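Long-range contacts in hypothetical protein Atu2299 (Agrobacterium tumefaciens, PDB 2HLY), which is of unknown function but belongs to a family grouped with the papain-like cysteine peptidase clan: residues 12-17 / 102-107; 52-57 / 92-97; 58-63 / 129-134; 122-127 / 138-143. All coordinates share one frame; numbering follows the deposited sequence.

Contact 1: 12-17 / 102-107; sequences DYFRIY and MAPAFS
Tyr17 and Pro104 bring together segment 12-17 of helix 10-24 and the short 3-10 segment 103-105, whose backbones stay well apart, the nearest alpha carbons being those of Tyr17 and Met102 at 6.8 Å. Side chains therefore span the whole interval, and the case illustrates how a proline can serve as a compact surface against which aromatic rings pack. Pro104 lies flat against Tyr17: its CB stands 3.6 Å from the centroid of the Tyr17 ring and only 4° from the ring normal, a nearly ideal CH-pi contact. The same proline ring slides along that face, so CG rests 3.7 Å from Tyr17 CG. With CG of Tyr17 anti to the backbone N (chi1 163°), the ring reaches forward from the helix, and its hydroxyl end passes alongside the methyl of Ala105. Tyr13, one turn earlier, has a similar first torsion and comes at Pro104 from the opposite direction; its OH lies 3.4 Å from Pro104 CD and 3.5 Å from Ala103 CB. Both partners are carbons, so these are packing contacts; the hydroxyl is hydrogen-bonded to Asp100 O and Phe120 N. Phe14 adds an edge, its CE1 meeting Pro104 CG at 4.1 Å close to the plane of the phenyl ring. Three aromatic side chains of one helix thus gather round one pyrrolidine ring. Helix 31-50 borders the site, where Phe38 lies nearly parallel to the Tyr17 ring and also touches Met102, while Tyr13 packs on Ile99 of strand 97-100, so that helix 10-24 is joined both to its helical neighbour and to the sheet.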
loop_
_atom_site.group_PDB
_atom_site.type_symbol
_atom_site.label_atom_id
_atom_site.label_comp_id
_atom_site.label_asym_id
_atom_site.label_seq_id
_atom_site.Cartn_x
_atom_site.Cartn_y
_atom_site.Cartn_z
ATOM N N ASP A 12 -7.432 9.806 -6.474
ATOM C CA ASP A 12 -8.103 8.984 -5.457
ATOM C C ASP A 12 -7.138 7.964 -4.839
ATOM O O ASP A 12 -7.209 7.650 -3.644
ATOM C CB ASP A 12 -9.343 8.325 -6.065
ATOM C CG ASP A 12 -10.443 9.343 -6.366
ATOM O OD1 ASP A 12 -10.588 10.299 -5.571
ATOM O OD2 ASP A 12 -11.157 9.191 -7.385
ATOM N N TYR A 13 -6.230 7.457 -5.656
ATOM C CA TYR A 13 -5.145 6.631 -5.134
ATOM C C TYR A 13 -4.383 7.410 -4.064
ATOM O O TYR A 13 -4.083 6.884 -2.990
ATOM C CB TYR A 13 -4.213 6.237 -6.272
ATOM C CG TYR A 13 -2.897 5.612 -5.829
ATOM C CD1 TYR A 13 -2.715 4.221 -5.830
ATOM C CD2 TYR A 13 -1.821 6.414 -5.455
ATOM C CE1 TYR A 13 -1.496 3.649 -5.445
ATOM C CE2 TYR A 13 -0.606 5.855 -5.065
ATOM C CZ TYR A 13 -0.443 4.479 -5.084
ATOM O OH TYR A 13 0.792 3.973 -4.734
ATOM N N PHE A 14 -4.041 8.668 -4.353
ATOM C CA PHE A 14 -3.346 9.469 -3.360
ATOM C C PHE A 14 -4.197 9.734 -2.116
ATOM O O PHE A 14 -3.671 9.750 -1.012
ATOM C CB PHE A 14 -2.817 10.766 -3.976
ATOM C CG PHE A 14 -1.634 10.572 -4.890
ATOM C CD1 PHE A 14 -0.574 9.736 -4.532
ATOM C CD2 PHE A 14 -1.573 11.247 -6.118
ATOM C CE1 PHE A 14 0.537 9.581 -5.380
ATOM C CE2 PHE A 14 -0.472 11.087 -6.964
ATOM C CZ PHE A 14 0.575 10.253 -6.594
ATOM N N ARG A 15 -5.503 9.951 -2.288
ATOM C CA ARG A 15 -6.406 10.088 -1.119
ATOM C C ARG A 15 -6.297 8.856 -0.222
ATOM O O ARG A 15 -6.226 8.967 1.018
ATOM C CB ARG A 15 -7.852 10.259 -1.577
ATOM C CG ARG A 15 -8.114 11.647 -2.164
ATOM C CD ARG A 15 -9.601 11.822 -2.501
ATOM N NE ARG A 15 -9.867 13.213 -2.860
ATOM C CZ ARG A 15 -10.988 13.874 -2.567
ATOM N NH1 ARG A 15 -11.985 13.274 -1.920
ATOM N NH2 ARG A 15 -11.108 15.141 -2.932
ATOM N N ILE A 16 -6.270 7.679 -0.842
ATOM C CA ILE A 16 -6.216 6.418 -0.083
ATOM C C ILE A 16 -4.891 6.308 0.670
ATOM O O ILE A 16 -4.859 6.032 1.875
ATOM C CB ILE A 16 -6.457 5.184 -0.992
ATOM C CG1 ILE A 16 -7.899 5.210 -1.517
ATOM C CG2 ILE A 16 -6.177 3.881 -0.228
ATOM C CD1 ILE A 16 -8.189 4.206 -2.652
ATOM N N TYR A 17 -3.795 6.563 -0.036
ATOM C CA TYR A 17 -2.493 6.584 0.611
ATOM C C TYR A 17 -2.513 7.562 1.791
ATOM O O TYR A 17 -2.089 7.213 2.897
ATOM C CB TYR A 17 -1.347 6.931 -0.367
ATOM C CG TYR A 17 -0.097 7.356 0.384
ATOM C CD1 TYR A 17 0.788 6.399 0.904
ATOM C CD2 TYR A 17 0.164 8.706 0.639
ATOM C CE1 TYR A 17 1.906 6.784 1.639
ATOM C CE2 TYR A 17 1.293 9.103 1.366
ATOM C CZ TYR A 17 2.148 8.141 1.865
ATOM O OH TYR A 17 3.265 8.513 2.608
ATOM N N MET A 102 1.515 1.668 -0.770
ATOM C CA MET A 102 2.655 2.139 0.005
ATOM C C MET A 102 3.637 2.932 -0.856
ATOM O O MET A 102 4.542 3.560 -0.323
ATOM C CB MET A 102 3.402 0.962 0.659
ATOM C CG MET A 102 4.420 1.405 1.695
ATOM S SD MET A 102 5.111 -0.054 2.472
ATOM C CE MET A 102 6.589 0.651 3.248
ATOM N N ALA A 103 3.484 2.877 -2.184
ATOM C CA ALA A 103 4.534 3.399 -3.057
ATOM C C ALA A 103 4.986 4.836 -2.731
ATOM O O ALA A 103 6.194 5.130 -2.807
ATOM C CB ALA A 103 4.160 3.244 -4.551
ATOM N N PRO A 104 4.042 5.749 -2.396
ATOM C CA PRO A 104 4.507 7.119 -2.049
ATOM C C PRO A 104 5.469 7.178 -0.848
ATOM O O PRO A 104 6.174 8.189 -0.680
ATOM C CB PRO A 104 3.194 7.880 -1.770
ATOM C CG PRO A 104 2.146 7.110 -2.577
ATOM C CD PRO A 104 2.567 5.663 -2.392
ATOM N N ALA A 105 5.499 6.126 -0.036
ATOM C CA ALA A 105 6.365 6.056 1.133
ATOM C C ALA A 105 7.719 5.417 0.831
ATOM O O ALA A 105 8.547 5.268 1.738
ATOM C CB ALA A 105 5.663 5.301 2.259
ATOM N N PHE A 106 7.947 5.019 -0.421
ATOM C CA PHE A 106 9.186 4.315 -0.767
ATOM C C PHE A 106 10.441 5.184 -0.658
ATOM O O PHE A 106 11.557 4.668 -0.738
ATOM C CB PHE A 106 9.112 3.707 -2.165
ATOM C CG PHE A 106 8.211 2.493 -2.282
ATOM C CD1 PHE A 106 7.697 1.836 -1.158
ATOM C CD2 PHE A 106 7.910 1.987 -3.540
ATOM C CE1 PHE A 106 6.880 0.703 -1.311
ATOM C CE2 PHE A 106 7.104 0.850 -3.691
ATOM C CZ PHE A 106 6.588 0.223 -2.582
ATOM N N SER A 107 10.276 6.493 -0.496
ATOM C CA SER A 107 11.437 7.361 -0.259
ATOM C C SER A 107 12.122 7.060 1.074
ATOM O O SER A 107 13.330 7.260 1.218
ATOM C CB SER A 107 11.025 8.820 -0.306
ATOM O OG SER A 107 10.203 9.045 -1.438
#

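Contact 2: 52-57 / 92-97; sequences VKAVPK and VEADGW
Lys57 and Glu93 cross at about a right angle on one face of an antiparallel strand pair, and their meeting shows how extended side chains can tie neighbouring strands together. Each has CG beside its backbone N and a stretched chain beyond it. Lys57 NZ comes to Glu93 OE1 at 2.9 Å, a salt bridge in which NZ sits above the carboxylate, 51° out of its plane. The lysine's aliphatic part also lies over the acid, with CD 3.5 Å from Glu93 CD. The other oxygen, OE2, accepts a hydrogen bond from Trp91 NE1, so both carboxylate oxygens are engaged and the group's rotation is probably restrained. Val55 shares this face, and its backbone forms the hydrogen-bonded pair with Glu93: Val55 N to Glu93 O and Glu93 N to Val55 O are both 2.9 Å, the latter nearly straight at 174°. On the reverse face the side chains are small and apolar. Ala54 CB meets Ala94 CB at 3.7 Å, and Val92 CG1 packs against Ala54 CB at 4.1 Å. Further along, the strands part and a water takes over, donating to Lys53 O at 2.6 Å and accepting from Asp95 N. There the type I' turn from Ala94 to Trp97 reverses the chain, while Val52 CG1 crosses the Asp95 carboxylate at 3.6 Å from OD2. Strand 54-58 is an outer strand of the four-stranded sheet, next to 89-94, which the turn connects to 97-100; helix 31-50 lies against the alanine face, with Ala43 touching both Ala54 and Pro56.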
loop_
_atom_site.group_PDB
_atom_site.type_symbol
_atom_site.label_atom_id
_atom_site.label_comp_id
_atom_site.label_asym_id
_atom_site.label_seq_id
_atom_site.Cartn_x
_atom_site.Cartn_y
_atom_site.Cartn_z
ATOM N N VAL A 52 -15.124 -3.932 -6.121
ATOM C CA VAL A 52 -14.317 -4.922 -6.811
ATOM C C VAL A 52 -13.772 -5.896 -5.792
ATOM O O VAL A 52 -13.636 -5.573 -4.616
ATOM C CB VAL A 52 -13.160 -4.260 -7.588
ATOM C CG1 VAL A 52 -13.716 -3.407 -8.736
ATOM C CG2 VAL A 52 -12.299 -3.405 -6.648
ATOM N N LYS A 53 -13.471 -7.106 -6.238
ATOM C CA LYS A 53 -12.735 -8.007 -5.381
ATOM C C LYS A 53 -11.327 -7.437 -5.357
ATOM O O LYS A 53 -10.759 -7.057 -6.395
ATOM C CB LYS A 53 -12.783 -9.449 -5.892
ATOM C CG LYS A 53 -13.995 -10.232 -5.387
ATOM C CD LYS A 53 -15.287 -9.827 -6.085
ATOM C CE LYS A 53 -16.412 -10.818 -5.785
ATOM N NZ LYS A 53 -17.056 -10.569 -4.455
ATOM N N ALA A 54 -10.827 -7.242 -4.155
ATOM C CA ALA A 54 -9.473 -6.738 -3.969
ATOM C C ALA A 54 -8.873 -7.632 -2.916
ATOM O O ALA A 54 -9.457 -7.826 -1.843
ATOM C CB ALA A 54 -9.505 -5.303 -3.487
ATOM N N VAL A 55 -7.713 -8.191 -3.230
ATOM C CA VAL A 55 -7.099 -9.207 -2.378
ATOM C C VAL A 55 -5.696 -8.726 -2.008
ATOM O O VAL A 55 -4.890 -8.467 -2.894
ATOM C CB VAL A 55 -6.996 -10.576 -3.119
ATOM C CG1 VAL A 55 -6.390 -11.646 -2.218
ATOM C CG2 VAL A 55 -8.387 -11.036 -3.627
ATOM N N PRO A 56 -5.404 -8.608 -0.706
ATOM C CA PRO A 56 -4.019 -8.333 -0.298
ATOM C C PRO A 56 -3.208 -9.601 -0.469
ATOM O O PRO A 56 -3.700 -10.697 -0.151
ATOM C CB PRO A 56 -4.134 -7.964 1.180
ATOM C CG PRO A 56 -5.441 -8.503 1.618
ATOM C CD PRO A 56 -6.322 -8.747 0.442
ATOM N N LYS A 57 -1.992 -9.457 -0.990
ATOM C CA LYS A 57 -1.076 -10.588 -1.154
ATOM C C LYS A 57 0.283 -10.144 -0.672
ATOM O O LYS A 57 0.544 -8.948 -0.571
ATOM C CB LYS A 57 -1.010 -11.003 -2.617
ATOM C CG LYS A 57 -2.306 -11.613 -3.085
ATOM C CD LYS A 57 -2.100 -12.356 -4.358
ATOM C CE LYS A 57 -3.329 -13.124 -4.729
ATOM N NZ LYS A 57 -3.105 -13.704 -6.076
ATOM N N VAL A 92 -1.675 -5.169 -3.392
ATOM C CA VAL A 92 -3.079 -5.502 -3.629
ATOM C C VAL A 92 -3.238 -5.951 -5.072
ATOM O O VAL A 92 -2.602 -5.391 -5.971
ATOM C CB VAL A 92 -3.987 -4.280 -3.373
ATOM C CG1 VAL A 92 -5.442 -4.624 -3.665
ATOM C CG2 VAL A 92 -3.859 -3.862 -1.926
ATOM N N GLU A 93 -4.065 -6.982 -5.275
ATOM C CA GLU A 93 -4.472 -7.406 -6.607
ATOM C C GLU A 93 -5.975 -7.201 -6.685
ATOM O O GLU A 93 -6.721 -7.751 -5.879
ATOM C CB GLU A 93 -4.080 -8.859 -6.830
ATOM C CG GLU A 93 -2.563 -9.009 -6.780
ATOM C CD GLU A 93 -2.061 -10.363 -7.215
ATOM O OE1 GLU A 93 -2.894 -11.224 -7.599
ATOM O OE2 GLU A 93 -0.825 -10.550 -7.152
ATOM N N ALA A 94 -6.414 -6.363 -7.620
ATOM C CA ALA A 94 -7.836 -6.027 -7.693
ATOM C C ALA A 94 -8.272 -5.855 -9.125
ATOM O O ALA A 94 -7.752 -4.990 -9.820
ATOM C CB ALA A 94 -8.113 -4.746 -6.915
ATOM N N ASP A 95 -9.233 -6.671 -9.564
ATOM C CA ASP A 95 -9.814 -6.510 -10.901
ATOM C C ASP A 95 -8.714 -6.557 -11.968
ATOM O O ASP A 95 -8.806 -5.873 -13.004
ATOM C CB ASP A 95 -10.564 -5.167 -10.971
ATOM C CG ASP A 95 -11.919 -5.269 -11.653
ATOM O OD1 ASP A 95 -12.441 -6.394 -11.801
ATOM O OD2 ASP A 95 -12.468 -4.208 -12.024
ATOM N N GLY A 96 -7.675 -7.349 -11.696
ATOM C CA GLY A 96 -6.535 -7.512 -12.598
ATOM C C GLY A 96 -5.390 -6.537 -12.355
ATOM O O GLY A 96 -4.266 -6.782 -12.817
ATOM N N TRP A 97 -5.654 -5.463 -11.612
ATOM C CA TRP A 97 -4.650 -4.430 -11.339
ATOM C C TRP A 97 -3.757 -4.803 -10.168
ATOM O O TRP A 97 -4.240 -5.340 -9.165
ATOM C CB TRP A 97 -5.318 -3.063 -11.030
ATOM C CG TRP A 97 -5.991 -2.496 -12.219
ATOM C CD1 TRP A 97 -7.280 -2.735 -12.632
ATOM C CD2 TRP A 97 -5.393 -1.671 -13.221
ATOM N NE1 TRP A 97 -7.525 -2.061 -13.816
ATOM C CE2 TRP A 97 -6.379 -1.416 -14.204
ATOM C CE3 TRP A 97 -4.127 -1.103 -13.374
ATOM C CZ2 TRP A 97 -6.123 -0.622 -15.334
ATOM C CZ3 TRP A 97 -3.878 -0.318 -14.505
ATOM C CH2 TRP A 97 -4.875 -0.085 -15.461
HETATM O O HOH W 1 -10.499 -8.886 -8.186
#

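Contact 3: 58-63 / 129-134; sequences GGLAAY and ASINDL
Ala62 and Leu134 make the closest approach between strand 60-63 and the irregular loop 129-134, in an interface whose cross-segment contacts are apolar. Leu134 CD1 comes to 3.6 Å from Ala62 CB. The same methyl is approached by Ile131, whose CG2 stands 4.0 Å from Ala62 CB, so two branched side chains of the loop share one small residue of the strand. Ile131 CG2 also meets Leu60 CD2 at 3.9 Å, the two side chains crossing roughly perpendicularly. The position of Ile131 CG2 follows from the first torsion: CG1 sits between the backbone N and the carbonyl carbon (chi1 62°), which turns the CG2 branch to the strand. Leu60 and Ala62 point to the loop, whereas Ala61 and Tyr63 point the other way, the alternation expected of an extended strand.

Polar bonds act inside the loop and shape it. Ser130 OG accepts from Asn132 N at 3.0 Å in an ST turn, within a type I beta turn from Ser130 to Asp133. Asp133 OD2 receives Ala129 N at 2.9 Å through its anti lone pair, tying the residue before the turn to its last residue.

Around these residues, Leu71 of strand 68-72 touches both Ala62 and Ile131, and Phe141 of strand 140-144 packs on Leu60. The arrangement is that of a connecting loop folded over one face of a three-stranded antiparallel sheet, covering Ala62 of its central strand with aliphatic side chains.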
loop_
_atom_site.group_PDB
_atom_site.type_symbol
_atom_site.label_atom_id
_atom_site.label_comp_id
_atom_site.label_asym_id
_atom_site.label_seq_id
_atom_site.Cartn_x
_atom_site.Cartn_y
_atom_site.Cartn_z
ATOM N N GLY A 58 1.143 -11.095 -0.334
ATOM C CA GLY A 58 2.493 -10.758 0.106
ATOM C C GLY A 58 3.498 -11.799 -0.337
ATOM O O GLY A 58 3.131 -12.906 -0.711
ATOM N N GLY A 59 4.764 -11.400 -0.327
ATOM C CA GLY A 59 5.872 -12.309 -0.587
ATOM C C GLY A 59 7.059 -11.475 -0.999
ATOM O O GLY A 59 7.441 -10.527 -0.296
ATOM N N LEU A 60 7.631 -11.838 -2.141
ATOM C CA LEU A 60 8.777 -11.122 -2.703
ATOM C C LEU A 60 8.263 -10.091 -3.711
ATOM O O LEU A 60 7.395 -10.400 -4.535
ATOM C CB LEU A 60 9.727 -12.118 -3.391
ATOM C CG LEU A 60 10.991 -11.530 -4.004
ATOM C CD1 LEU A 60 12.148 -12.522 -3.904
ATOM C CD2 LEU A 60 10.757 -11.062 -5.455
ATOM N N ALA A 61 8.784 -8.865 -3.639
ATOM C CA ALA A 61 8.374 -7.816 -4.587
ATOM C C ALA A 61 9.588 -7.009 -5.013
ATOM O O ALA A 61 10.493 -6.764 -4.208
ATOM C CB ALA A 61 7.320 -6.901 -3.984
ATOM N N ALA A 62 9.613 -6.620 -6.281
ATOM C CA ALA A 62 10.711 -5.799 -6.802
ATOM C C ALA A 62 10.162 -4.814 -7.805
ATOM O O ALA A 62 9.254 -5.153 -8.555
ATOM C CB ALA A 62 11.756 -6.667 -7.456
ATOM N N TYR A 63 10.720 -3.605 -7.816
ATOM C CA TYR A 63 10.258 -2.546 -8.706
ATOM C C TYR A 63 11.445 -1.844 -9.330
ATOM O O TYR A 63 12.448 -1.617 -8.647
ATOM C CB TYR A 63 9.535 -1.478 -7.891
ATOM C CG TYR A 63 8.265 -1.930 -7.241
ATOM C CD1 TYR A 63 7.085 -1.996 -7.991
ATOM C CD2 TYR A 63 8.221 -2.241 -5.870
ATOM C CE1 TYR A 63 5.887 -2.399 -7.405
ATOM C CE2 TYR A 63 7.017 -2.652 -5.272
ATOM C CZ TYR A 63 5.862 -2.719 -6.052
ATOM O OH TYR A 63 4.658 -3.105 -5.499
ATOM N N ALA A 129 9.254 -10.896 -15.726
ATOM C CA ALA A 129 9.462 -12.336 -15.576
ATOM C C ALA A 129 10.198 -12.730 -14.303
ATOM O O ALA A 129 10.106 -13.883 -13.857
ATOM C CB ALA A 129 10.209 -12.867 -16.794
ATOM N N SER A 130 10.953 -11.788 -13.748
ATOM C CA SER A 130 11.861 -12.069 -12.633
ATOM C C SER A 130 12.481 -10.766 -12.175
ATOM O O SER A 130 12.269 -9.719 -12.776
ATOM C CB SER A 130 12.999 -12.971 -13.114
ATOM O OG SER A 130 13.912 -12.220 -13.914
ATOM N N ILE A 131 13.309 -10.853 -11.137
ATOM C CA ILE A 131 13.981 -9.667 -10.609
ATOM C C ILE A 131 15.110 -9.230 -11.543
ATOM O O ILE A 131 15.702 -8.171 -11.353
ATOM C CB ILE A 131 14.514 -9.894 -9.175
ATOM C CG1 ILE A 131 15.571 -11.012 -9.126
ATOM C CG2 ILE A 131 13.376 -10.211 -8.212
ATOM C CD1 ILE A 131 16.323 -11.042 -7.784
ATOM N N ASN A 132 15.398 -10.062 -12.544
ATOM C CA ASN A 132 16.410 -9.760 -13.557
ATOM C C ASN A 132 15.829 -9.187 -14.853
ATOM O O ASN A 132 16.574 -8.921 -15.811
ATOM C CB ASN A 132 17.263 -11.004 -13.851
ATOM C CG ASN A 132 18.081 -11.437 -12.649
ATOM O OD1 ASN A 132 18.165 -12.627 -12.341
ATOM N ND2 ASN A 132 18.667 -10.474 -11.950
ATOM N N ASP A 133 14.509 -8.993 -14.872
ATOM C CA ASP A 133 13.778 -8.498 -16.044
ATOM C C ASP A 133 13.155 -7.124 -15.723
ATOM O O ASP A 133 12.035 -6.828 -16.144
ATOM C CB ASP A 133 12.692 -9.524 -16.437
ATOM C CG ASP A 133 11.921 -9.145 -17.708
ATOM O OD1 ASP A 133 12.526 -8.492 -18.597
ATOM O OD2 ASP A 133 10.716 -9.504 -17.806
ATOM N N LEU A 134 13.869 -6.293 -14.962
ATOM C CA LEU A 134 13.320 -5.001 -14.536
ATOM C C LEU A 134 14.068 -3.852 -15.204
ATOM O O LEU A 134 14.620 -2.961 -14.547
ATOM C CB LEU A 134 13.360 -4.871 -13.008
ATOM C CG LEU A 134 12.637 -5.997 -12.249
ATOM C CD1 LEU A 134 12.974 -5.879 -10.769
ATOM C CD2 LEU A 134 11.138 -5.967 -12.501
#

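Contact 4: 122-127 / 138-143; sequences RPLSAM and GDFFYR
A strand-to-strand connection folds back here: Met127 and Phe140 meet where the chain leaves strand 120-123 through a 3-10 turn and returns as strand 140-144, passing from one antiparallel sheet to another. Met127 CA lies over one face of the Phe140 ring, 4.0 Å from its centroid, a CH-pi contact displaced to the rim. At the ring edge Pro123 O stands 3.4 Å from Phe140 CZ, with Arg122 NH1 also near the ring plane. The phenyl reaches this pocket because its CG sits between backbone N and carbonyl carbon (chi1 68°). Met127 bends at chi3, bringing SD obliquely to the rings of Phe140 and Phe141 in Met-aromatic contacts and into a weak hydrogen bond from Tyr142 N at 3.4 Å. Arg122 NH1 reaches Gly138 O at 2.7 Å, but the angle of 130° makes this bond weak. A water lies in the guanidinium plane, accepting from NH1 and Phe140 N and within bonding distance of Ala126 O and Asp139 OD1. Asp139, its OD2 held by Gln136 N, lies beyond salt-bridge range (Arg122 NH1 to Asp139 OD1 4.3 Å) but may help balance the arginine's charge. Packing thus carries most of the contact, its weak direct polar bonds supplemented by one water.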
loop_
_atom_site.group_PDB
_atom_site.type_symbol
_atom_site.label_atom_id
_atom_site.label_comp_id
_atom_site.label_asym_id
_atom_site.label_seq_id
_atom_site.Cartn_x
_atom_site.Cartn_y
_atom_site.Cartn_z
ATOM N N ARG A 122 -0.672 -0.694 -11.858
ATOM C CA ARG A 122 -0.343 -1.224 -13.195
ATOM C C ARG A 122 -1.053 -2.565 -13.406
ATOM O O ARG A 122 -1.326 -3.276 -12.438
ATOM C CB ARG A 122 1.171 -1.416 -13.353
ATOM C CG ARG A 122 2.034 -0.154 -13.156
ATOM C CD ARG A 122 3.443 -0.321 -13.760
ATOM N NE ARG A 122 3.332 -0.521 -15.202
ATOM C CZ ARG A 122 4.042 -1.394 -15.925
ATOM N NH1 ARG A 122 4.980 -2.172 -15.367
ATOM N NH2 ARG A 122 3.803 -1.512 -17.224
ATOM N N PRO A 123 -1.327 -2.938 -14.672
ATOM C CA PRO A 123 -1.983 -4.230 -14.884
ATOM C C PRO A 123 -1.083 -5.387 -14.435
ATOM O O PRO A 123 0.113 -5.378 -14.708
ATOM C CB PRO A 123 -2.195 -4.287 -16.413
ATOM C CG PRO A 123 -2.119 -2.843 -16.873
ATOM C CD PRO A 123 -1.091 -2.219 -15.939
ATOM N N LEU A 124 -1.659 -6.373 -13.757
ATOM C CA LEU A 124 -0.873 -7.560 -13.395
ATOM C C LEU A 124 -0.306 -8.244 -14.637
ATOM O O LEU A 124 0.789 -8.835 -14.603
ATOM C CB LEU A 124 -1.729 -8.549 -12.599
ATOM C CG LEU A 124 -1.846 -8.276 -11.106
ATOM C CD1 LEU A 124 -3.007 -9.080 -10.540
ATOM C CD2 LEU A 124 -0.551 -8.642 -10.410
ATOM N N SER A 125 -1.052 -8.147 -15.740
ATOM C CA SER A 125 -0.634 -8.719 -17.023
ATOM C C SER A 125 0.676 -8.110 -17.553
ATOM O O SER A 125 1.311 -8.668 -18.439
ATOM C CB SER A 125 -1.755 -8.541 -18.048
ATOM O OG SER A 125 -2.113 -7.176 -18.166
ATOM N N ALA A 126 1.062 -6.961 -17.008
ATOM C CA ALA A 126 2.312 -6.296 -17.364
ATOM C C ALA A 126 3.525 -6.743 -16.524
ATOM O O ALA A 126 4.652 -6.283 -16.749
ATOM C CB ALA A 126 2.134 -4.771 -17.270
ATOM N N MET A 127 3.295 -7.631 -15.559
ATOM C CA MET A 127 4.385 -8.080 -14.677
ATOM C C MET A 127 5.580 -8.654 -15.423
ATOM O O MET A 127 5.431 -9.426 -16.381
ATOM C CB MET A 127 3.891 -9.116 -13.665
ATOM C CG MET A 127 4.894 -9.331 -12.530
ATOM S SD MET A 127 4.288 -10.490 -11.315
ATOM C CE MET A 127 4.673 -12.066 -12.051
ATOM N N GLY A 138 9.035 1.511 -13.872
ATOM C CA GLY A 138 7.686 1.015 -13.695
ATOM C C GLY A 138 7.581 -0.499 -13.756
ATOM O O GLY A 138 6.543 -1.060 -13.401
ATOM N N ASP A 139 8.636 -1.168 -14.224
ATOM C CA ASP A 139 8.661 -2.640 -14.204
ATOM C C ASP A 139 8.525 -3.163 -12.779
ATOM O O ASP A 139 9.015 -2.560 -11.824
ATOM C CB ASP A 139 9.962 -3.180 -14.782
ATOM C CG ASP A 139 9.938 -3.310 -16.296
ATOM O OD1 ASP A 139 8.838 -3.359 -16.894
ATOM O OD2 ASP A 139 11.040 -3.372 -16.889
ATOM N N PHE A 140 7.872 -4.318 -12.650
ATOM C CA PHE A 140 7.687 -4.913 -11.337
ATOM C C PHE A 140 7.643 -6.413 -11.432
ATOM O O PHE A 140 7.290 -6.979 -12.474
ATOM C CB PHE A 140 6.405 -4.409 -10.659
ATOM C CG PHE A 140 5.116 -4.874 -11.328
ATOM C CD1 PHE A 140 4.310 -5.815 -10.705
ATOM C CD2 PHE A 140 4.702 -4.348 -12.549
ATOM C CE1 PHE A 140 3.105 -6.243 -11.298
ATOM C CE2 PHE A 140 3.498 -4.767 -13.142
ATOM C CZ PHE A 140 2.714 -5.713 -12.531
ATOM N N PHE A 141 8.038 -7.054 -10.338
ATOM C CA PHE A 141 7.938 -8.499 -10.255
ATOM C C PHE A 141 7.465 -8.872 -8.862
ATOM O O PHE A 141 8.002 -8.380 -7.865
ATOM C CB PHE A 141 9.275 -9.184 -10.573
ATOM C CG PHE A 141 9.227 -10.668 -10.363
ATOM C CD1 PHE A 141 8.578 -11.494 -11.283
ATOM C CD2 PHE A 141 9.796 -11.235 -9.218
ATOM C CE1 PHE A 141 8.497 -12.879 -11.062
ATOM C CE2 PHE A 141 9.732 -12.615 -8.997
ATOM C CZ PHE A 141 9.072 -13.428 -9.904
ATOM N N TYR A 142 6.479 -9.760 -8.817
ATOM C CA TYR A 142 5.927 -10.283 -7.565
ATOM C C TYR A 142 5.992 -11.803 -7.524
ATOM O O TYR A 142 5.691 -12.476 -8.531
ATOM C CB TYR A 142 4.445 -9.950 -7.452
ATOM C CG TYR A 142 4.054 -8.508 -7.328
ATOM C CD1 TYR A 142 4.892 -7.557 -6.735
ATOM C CD2 TYR A 142 2.806 -8.094 -7.796
ATOM C CE1 TYR A 142 4.478 -6.213 -6.596
ATOM C CE2 TYR A 142 2.391 -6.768 -7.671
ATOM C CZ TYR A 142 3.233 -5.838 -7.083
ATOM O OH TYR A 142 2.796 -4.541 -6.933
ATOM N N ARG A 143 6.367 -12.340 -6.364
ATOM C CA ARG A 143 6.128 -13.752 -6.081
ATOM C C ARG A 143 5.343 -13.859 -4.797
ATOM O O ARG A 143 5.882 -13.620 -3.703
ATOM C CB ARG A 143 7.417 -14.565 -5.996
ATOM C CG ARG A 143 7.122 -16.042 -5.780
ATOM C CD ARG A 143 8.366 -16.890 -5.756
ATOM N NE ARG A 143 9.213 -16.586 -4.609
ATOM C CZ ARG A 143 10.461 -16.137 -4.710
ATOM N NH1 ARG A 143 11.009 -15.952 -5.907
ATOM N NH2 ARG A 143 11.170 -15.880 -3.618
HETATM O O HOH W 2 6.778 -4.895 -15.539
#

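Contact 1 is the most central and joins helix 10-24 to the loop between strands 97-100 and 120-123. Contact 2 is nested within the chain loop closed by contact 1, their centres about 16 Å apart, and pairs strands of the four-stranded sheet. Contacts 3 and 4, with centres about 8 Å apart, share the three-stranded sheet through neighbouring strands 60-65 and 140-144; their segments alternate along the chain. Contact 4 also reaches the four-stranded sheet, meeting contact 2 where Gly96 O probably accepts from Leu124 N. Contacts 2, 3 and 4 are thus linked through the sheets, and contact 1 joins them through the packing of Phe106 against Tyr63.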